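Local structure of putative NADP oxidoreductase BF3122 (Bacteroides fragilis, 3D1L) at residues V37-R42 with Q52-E57; P138-A143 with R162-D167. The protein is a putative NADP-dependent oxidoreductase that probably binds its dinucleotide cofactor on an N-terminal Rossmann-type domain, its substrate being unknown. One frame throughout, in Å; residues are numbered along the deposited sequence.

Contact 1: V37-R42 with Q52-E57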
loop_
_atom_site.group_PDB
_atom_site.type_symbol
_atom_site.label_atom_id
_atom_site.label_comp_id
_atom_site.label_asym_id
_atom_site.label_seq_id
_atom_site.Cartn_x
_atom_site.Cartn_y
_atom_site.Cartn_z
ATOM N N VAL B 37 19.838 -28.962 0.722
ATOM C CA VAL B 37 19.999 -30.228 1.426
ATOM C C VAL B 37 19.351 -30.208 2.804
ATOM O O VAL B 37 18.777 -31.225 3.230
ATOM C CB VAL B 37 21.471 -30.745 1.453
ATOM C CG1 VAL B 37 22.018 -30.830 0.025
ATOM C CG2 VAL B 37 22.346 -29.857 2.287
ATOM N N GLN B 38 19.432 -29.059 3.489
ATOM C CA GLN B 38 18.760 -28.892 4.765
ATOM C C GLN B 38 18.649 -27.450 5.191
ATOM O O GLN B 38 19.331 -26.556 4.682
ATOM C CB GLN B 38 19.409 -29.706 5.892
ATOM C CG GLN B 38 20.674 -29.124 6.377
ATOM C CD GLN B 38 21.062 -29.519 7.774
ATOM O OE1 GLN B 38 21.934 -28.893 8.330
ATOM N NE2 GLN B 38 20.459 -30.557 8.337
ATOM N N VAL B 39 17.760 -27.247 6.148
ATOM C CA VAL B 39 17.422 -25.944 6.660
ATOM C C VAL B 39 17.691 -26.008 8.151
ATOM O O VAL B 39 17.291 -26.965 8.814
ATOM C CB VAL B 39 15.895 -25.677 6.421
ATOM C CG1 VAL B 39 15.388 -24.426 7.176
ATOM C CG2 VAL B 39 15.588 -25.591 4.917
ATOM N N TYR B 40 18.352 -24.972 8.673
ATOM C CA TYR B 40 18.489 -24.771 10.102
ATOM C C TYR B 40 17.613 -23.588 10.534
ATOM O O TYR B 40 17.547 -22.559 9.845
ATOM C CB TYR B 40 19.952 -24.500 10.491
ATOM C CG TYR B 40 20.036 -23.848 11.841
ATOM C CD1 TYR B 40 20.109 -24.623 13.006
ATOM C CD2 TYR B 40 19.966 -22.451 11.965
ATOM C CE1 TYR B 40 20.151 -24.033 14.246
ATOM C CE2 TYR B 40 19.984 -21.845 13.212
ATOM C CZ TYR B 40 20.075 -22.646 14.344
ATOM O OH TYR B 40 20.116 -22.057 15.577
ATOM N N SER B 41 16.949 -23.721 11.682
ATOM C CA SER B 41 16.282 -22.580 12.306
ATOM C C SER B 41 16.336 -22.773 13.787
ATOM O O SER B 41 16.471 -23.905 14.245
ATOM C CB SER B 41 14.825 -22.496 11.854
ATOM O OG SER B 41 14.184 -21.357 12.388
ATOM N N ARG B 42 16.226 -21.676 14.536
ATOM C CA ARG B 42 16.202 -21.777 15.990
ATOM C C ARG B 42 14.934 -22.485 16.503
ATOM O O ARG B 42 14.990 -23.193 17.513
ATOM C CB ARG B 42 16.466 -20.402 16.643
ATOM C CG ARG B 42 17.970 -20.099 16.711
ATOM C CD ARG B 42 18.377 -18.604 16.671
ATOM N NE ARG B 42 17.944 -17.892 15.467
ATOM C CZ ARG B 42 17.056 -16.896 15.464
ATOM N NH1 ARG B 42 16.504 -16.467 16.601
ATOM N NH2 ARG B 42 16.721 -16.316 14.317
ATOM N N GLN B 52 9.875 -28.694 4.397
ATOM C CA GLN B 52 8.838 -29.416 3.656
ATOM C C GLN B 52 8.558 -28.797 2.308
ATOM O O GLN B 52 8.154 -29.501 1.376
ATOM C CB GLN B 52 7.533 -29.356 4.397
ATOM C CG GLN B 52 7.415 -30.280 5.523
ATOM C CD GLN B 52 6.065 -30.114 6.163
ATOM O OE1 GLN B 52 5.964 -29.956 7.379
ATOM N NE2 GLN B 52 5.007 -30.104 5.330
ATOM N N LYS B 53 8.713 -27.473 2.217
ATOM C CA LYS B 53 8.419 -26.771 0.978
ATOM C C LYS B 53 9.466 -27.068 -0.101
ATOM O O LYS B 53 9.167 -27.017 -1.291
ATOM C CB LYS B 53 8.304 -25.263 1.223
ATOM C CG LYS B 53 7.039 -24.859 1.999
ATOM C CD LYS B 53 7.183 -23.461 2.599
ATOM C CE LYS B 53 5.985 -23.069 3.480
ATOM N NZ LYS B 53 6.225 -21.684 4.037
ATOM N N VAL B 54 10.684 -27.392 0.317
ATOM C CA VAL B 54 11.809 -27.456 -0.606
ATOM C C VAL B 54 12.468 -28.811 -0.514
ATOM O O VAL B 54 13.643 -28.982 -0.911
ATOM C CB VAL B 54 12.861 -26.347 -0.336
ATOM C CG1 VAL B 54 12.247 -24.944 -0.566
ATOM C CG2 VAL B 54 13.433 -26.469 1.079
ATOM N N GLU B 55 11.690 -29.759 0.019
ATOM C CA GLU B 55 12.076 -31.159 0.179
ATOM C C GLU B 55 13.441 -31.356 0.805
ATOM O O GLU B 55 14.245 -32.103 0.269
ATOM C CB GLU B 55 11.979 -31.906 -1.175
ATOM C CG GLU B 55 10.549 -31.963 -1.690
ATOM C CD GLU B 55 10.433 -32.596 -3.044
ATOM O OE1 GLU B 55 10.655 -31.896 -4.067
ATOM O OE2 GLU B 55 10.083 -33.795 -3.088
ATOM N N ALA B 56 13.672 -30.715 1.950
ATOM C CA ALA B 56 14.985 -30.692 2.629
ATOM C C ALA B 56 14.908 -31.330 3.989
ATOM O O ALA B 56 13.825 -31.400 4.563
ATOM C CB ALA B 56 15.448 -29.231 2.815
ATOM N N GLU B 57 16.060 -31.741 4.524
ATOM C CA GLU B 57 16.197 -32.117 5.943
ATOM C C GLU B 57 16.169 -30.845 6.765
ATOM O O GLU B 57 16.328 -29.765 6.218
ATOM C CB GLU B 57 17.541 -32.816 6.208
ATOM C CG GLU B 57 17.757 -34.122 5.464
ATOM C CD GLU B 57 18.958 -34.905 5.997
ATOM O OE1 GLU B 57 19.921 -34.283 6.528
ATOM O OE2 GLU B 57 18.938 -36.153 5.898
#
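Q38 and E57 face each other as a parallel beta bridge, their CA atoms 4.3 Å apart. Two backbone hydrogen bonds hold the pair. The N of E57 donates to V37 O over 3.1 Å, and the N of V39 donates to E57 O over 2.9 Å. E57 O also receives a CA-H...O contact from Q38, so one carbonyl meets both a peptide N-H and a C-H.

The side chains of Q38 and E57 leave the same face of the sheet. They touch at their bases, CB to CB at 3.6 Å, and then cross at a slant. The amide and carboxylate planes are turned 53° from each other. NE2 of Q38 comes no nearer than 4.2 Å to OE1 of E57, so the polar ends do not bond here. OE1 of Q38 instead accepts from the backbone N of N66.

Apolar contact is made by V39. Its CG2 sits beside the backbone N, with CG1 anti to that N (chi1 169°). This turns CG2 to the methyl of A56 at 4.2 Å, with V54 CG2 slightly farther. L50 of helix 44-53 and A26 and Y30 of helix 20-31 extend this apolar patch.

The contact closes the right-handed beta-alpha-beta crossover from strand 35-40 through helix 44-53 to edge strand 57-59, a Rossmann-type element. Its chemistry implies that backbone bonds fix the strand pairing. V39 and V54 join it to helices 44-53 and 20-31, and A56 packs under V39.

Contact 2: P138-A143 with R162-D167; sequences PFFIEA and RVYDAD
F139 and V163, F140 and Y164, and I141 and D165 pair as neighbours in two parallel strands. Four backbone hydrogen bonds join them. F139 N donates to R162 O at 2.8 Å, and Y164 N returns a bond to F139 O. I141 N binds Y164 O, and A166 N reaches I141 O.

F140 and Y164 lie side by side on one face. In both, CG is anti to the carbonyl carbon (F140 chi1 -52°), which sends the rings the same way. CE1 of F140 is 3.6 Å from CD2 of Y164, with the ring planes 33° apart. CD1 of F140 also meets the methyl of A166 at 3.8 Å. CB of P138 approaches the edge of the Y164 ring. On the other face, CB of F139 packs on V163 CG2, and I141 CG1 on V163 CG1.

A water donates to both I141 O and D165 OD1, the latter at 2.9 Å. The other carboxylate oxygen of D165 forms a salt bridge with K153. E142 runs extended alongside A166 O, and its OE1 is held by S168 and R171. Its OE2 is 4.1 Å from D167 OD1; R171 may offset this.

Helix 146-157, which completes the beta-alpha-beta unit, covers the F139 and I141 face, while V205 of the second subunit packs on P138, F140 and R162. Thus F140-Y164 and F139-I141-V163 form apolar faces, while the E142 and D165 carboxylates are ion-paired.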
loop_
_atom_site.group_PDB
_atom_site.type_symbol
_atom_site.label_atom_id
_atom_site.label_comp_id
_atom_site.label_asym_id
_atom_site.label_seq_id
_atom_site.Cartn_x
_atom_site.Cartn_y
_atom_site.Cartn_z
ATOM N N PRO B 138 16.014 -6.797 -7.437
ATOM C CA PRO B 138 17.433 -6.414 -7.380
ATOM C C PRO B 138 18.222 -7.331 -6.421
ATOM O O PRO B 138 17.887 -7.432 -5.230
ATOM C CB PRO B 138 17.398 -4.980 -6.841
ATOM C CG PRO B 138 15.994 -4.497 -7.067
ATOM C CD PRO B 138 15.107 -5.694 -7.058
ATOM N N PHE B 139 19.240 -8.003 -6.950
ATOM C CA PHE B 139 20.047 -8.937 -6.177
ATOM C C PHE B 139 21.477 -8.376 -6.124
ATOM O O PHE B 139 22.145 -8.344 -7.142
ATOM C CB PHE B 139 20.084 -10.256 -6.937
ATOM C CG PHE B 139 19.782 -11.457 -6.129
ATOM C CD1 PHE B 139 20.629 -11.877 -5.119
ATOM C CD2 PHE B 139 18.672 -12.224 -6.436
ATOM C CE1 PHE B 139 20.348 -13.027 -4.413
ATOM C CE2 PHE B 139 18.389 -13.380 -5.745
ATOM C CZ PHE B 139 19.209 -13.791 -4.740
ATOM N N PHE B 140 21.951 -7.959 -4.952
ATOM C CA PHE B 140 23.301 -7.405 -4.804
ATOM C C PHE B 140 24.294 -8.396 -4.243
ATOM O O PHE B 140 23.997 -9.099 -3.252
ATOM C CB PHE B 140 23.259 -6.145 -3.961
ATOM C CG PHE B 140 22.253 -5.165 -4.459
ATOM C CD1 PHE B 140 22.591 -4.255 -5.459
ATOM C CD2 PHE B 140 20.944 -5.189 -3.978
ATOM C CE1 PHE B 140 21.664 -3.365 -5.943
ATOM C CE2 PHE B 140 20.018 -4.312 -4.467
ATOM C CZ PHE B 140 20.376 -3.395 -5.447
ATOM N N ILE B 141 25.461 -8.455 -4.898
ATOM C CA ILE B 141 26.468 -9.498 -4.663
ATOM C C ILE B 141 27.791 -8.857 -4.321
ATOM O O ILE B 141 28.233 -7.908 -4.982
ATOM C CB ILE B 141 26.688 -10.402 -5.916
ATOM C CG1 ILE B 141 25.405 -11.148 -6.344
ATOM C CG2 ILE B 141 27.895 -11.394 -5.727
ATOM C CD1 ILE B 141 24.611 -11.753 -5.282
ATOM N N GLU B 142 28.400 -9.382 -3.270
ATOM C CA GLU B 142 29.775 -9.074 -2.891
ATOM C C GLU B 142 30.388 -10.430 -2.510
ATOM O O GLU B 142 29.668 -11.309 -2.020
ATOM C CB GLU B 142 29.761 -8.121 -1.688
ATOM C CG GLU B 142 30.891 -7.107 -1.646
ATOM C CD GLU B 142 30.897 -6.327 -0.343
ATOM O OE1 GLU B 142 29.934 -6.486 0.439
ATOM O OE2 GLU B 142 31.853 -5.554 -0.094
ATOM N N ALA B 143 31.681 -10.634 -2.785
ATOM C CA ALA B 143 32.383 -11.841 -2.327
ATOM C C ALA B 143 33.879 -11.603 -2.106
ATOM O O ALA B 143 34.434 -10.621 -2.586
ATOM C CB ALA B 143 32.152 -13.008 -3.273
ATOM N N ARG B 162 18.002 -8.880 -12.535
ATOM C CA ARG B 162 18.592 -7.658 -11.983
ATOM C C ARG B 162 19.664 -7.976 -10.950
ATOM O O ARG B 162 19.501 -7.721 -9.760
ATOM C CB ARG B 162 17.514 -6.738 -11.388
ATOM C CG ARG B 162 16.858 -5.789 -12.399
ATOM C CD ARG B 162 16.011 -4.725 -11.683
ATOM N NE ARG B 162 15.735 -3.548 -12.512
ATOM C CZ ARG B 162 16.298 -2.351 -12.351
ATOM N NH1 ARG B 162 17.180 -2.134 -11.380
ATOM N NH2 ARG B 162 15.973 -1.357 -13.169
ATOM N N VAL B 163 20.770 -8.515 -11.417
ATOM C CA VAL B 163 21.860 -8.978 -10.542
ATOM C C VAL B 163 23.006 -7.972 -10.613
ATOM O O VAL B 163 23.502 -7.685 -11.697
ATOM C CB VAL B 163 22.309 -10.411 -10.986
ATOM C CG1 VAL B 163 23.586 -10.938 -10.212
ATOM C CG2 VAL B 163 21.134 -11.357 -10.818
ATOM N N TYR B 164 23.399 -7.412 -9.474
ATOM C CA TYR B 164 24.364 -6.314 -9.473
ATOM C C TYR B 164 25.492 -6.591 -8.507
ATOM O O TYR B 164 25.269 -7.188 -7.452
ATOM C CB TYR B 164 23.701 -4.998 -9.067
ATOM C CG TYR B 164 22.507 -4.619 -9.910
ATOM C CD1 TYR B 164 22.652 -4.318 -11.255
ATOM C CD2 TYR B 164 21.224 -4.580 -9.355
ATOM C CE1 TYR B 164 21.564 -3.978 -12.028
ATOM C CE2 TYR B 164 20.117 -4.233 -10.125
ATOM C CZ TYR B 164 20.302 -3.933 -11.456
ATOM O OH TYR B 164 19.229 -3.576 -12.227
ATOM N N ASP B 165 26.703 -6.183 -8.884
ATOM C CA ASP B 165 27.830 -6.155 -7.962
ATOM C C ASP B 165 27.678 -4.880 -7.164
ATOM O O ASP B 165 27.548 -3.782 -7.733
ATOM C CB ASP B 165 29.146 -6.047 -8.730
ATOM C CG ASP B 165 29.470 -7.285 -9.536
ATOM O OD1 ASP B 165 29.886 -8.278 -8.930
ATOM O OD2 ASP B 165 29.331 -7.262 -10.782
ATOM N N ALA B 166 27.706 -4.999 -5.845
ATOM C CA ALA B 166 27.698 -3.786 -5.013
ATOM C C ALA B 166 28.535 -3.992 -3.753
ATOM O O ALA B 166 28.590 -5.115 -3.224
ATOM C CB ALA B 166 26.246 -3.370 -4.678
ATOM N N ASP B 167 29.218 -2.949 -3.293
ATOM C CA ASP B 167 30.013 -2.946 -2.054
ATOM C C ASP B 167 29.136 -2.853 -0.811
ATOM O O ASP B 167 27.942 -2.529 -0.918
ATOM C CB ASP B 167 30.938 -1.733 -2.044
ATOM C CG ASP B 167 32.186 -1.950 -2.852
ATOM O OD1 ASP B 167 32.386 -3.085 -3.353
ATOM O OD2 ASP B 167 32.975 -0.988 -2.976
HETATM O O HOH W 1 30.661 -7.555 -6.217
#

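How the contacts relate
Contacts 1 and 2 lie at the two ends of one mixed eight-stranded sheet. Their centres are 25 Å apart, and their nearest atoms about 14 Å. Contact 1 is completed along the chain before contact 2 begins. Each joins the first and last strands of a beta-alpha-beta unit, through helix 44-53 in contact 1 and helix 146-157 in contact 2. Strands 57-59 and 163-165 are the outermost strands within the chain. Contact 1 lies in the part related to F420-dependent NADP oxidoreductases, and contact 2 in the DUF2520 part. The sheet is thus continuous across both. Contact 2 also meets the second subunit, whereas no other chain of the assembly touches the segments of contact 1.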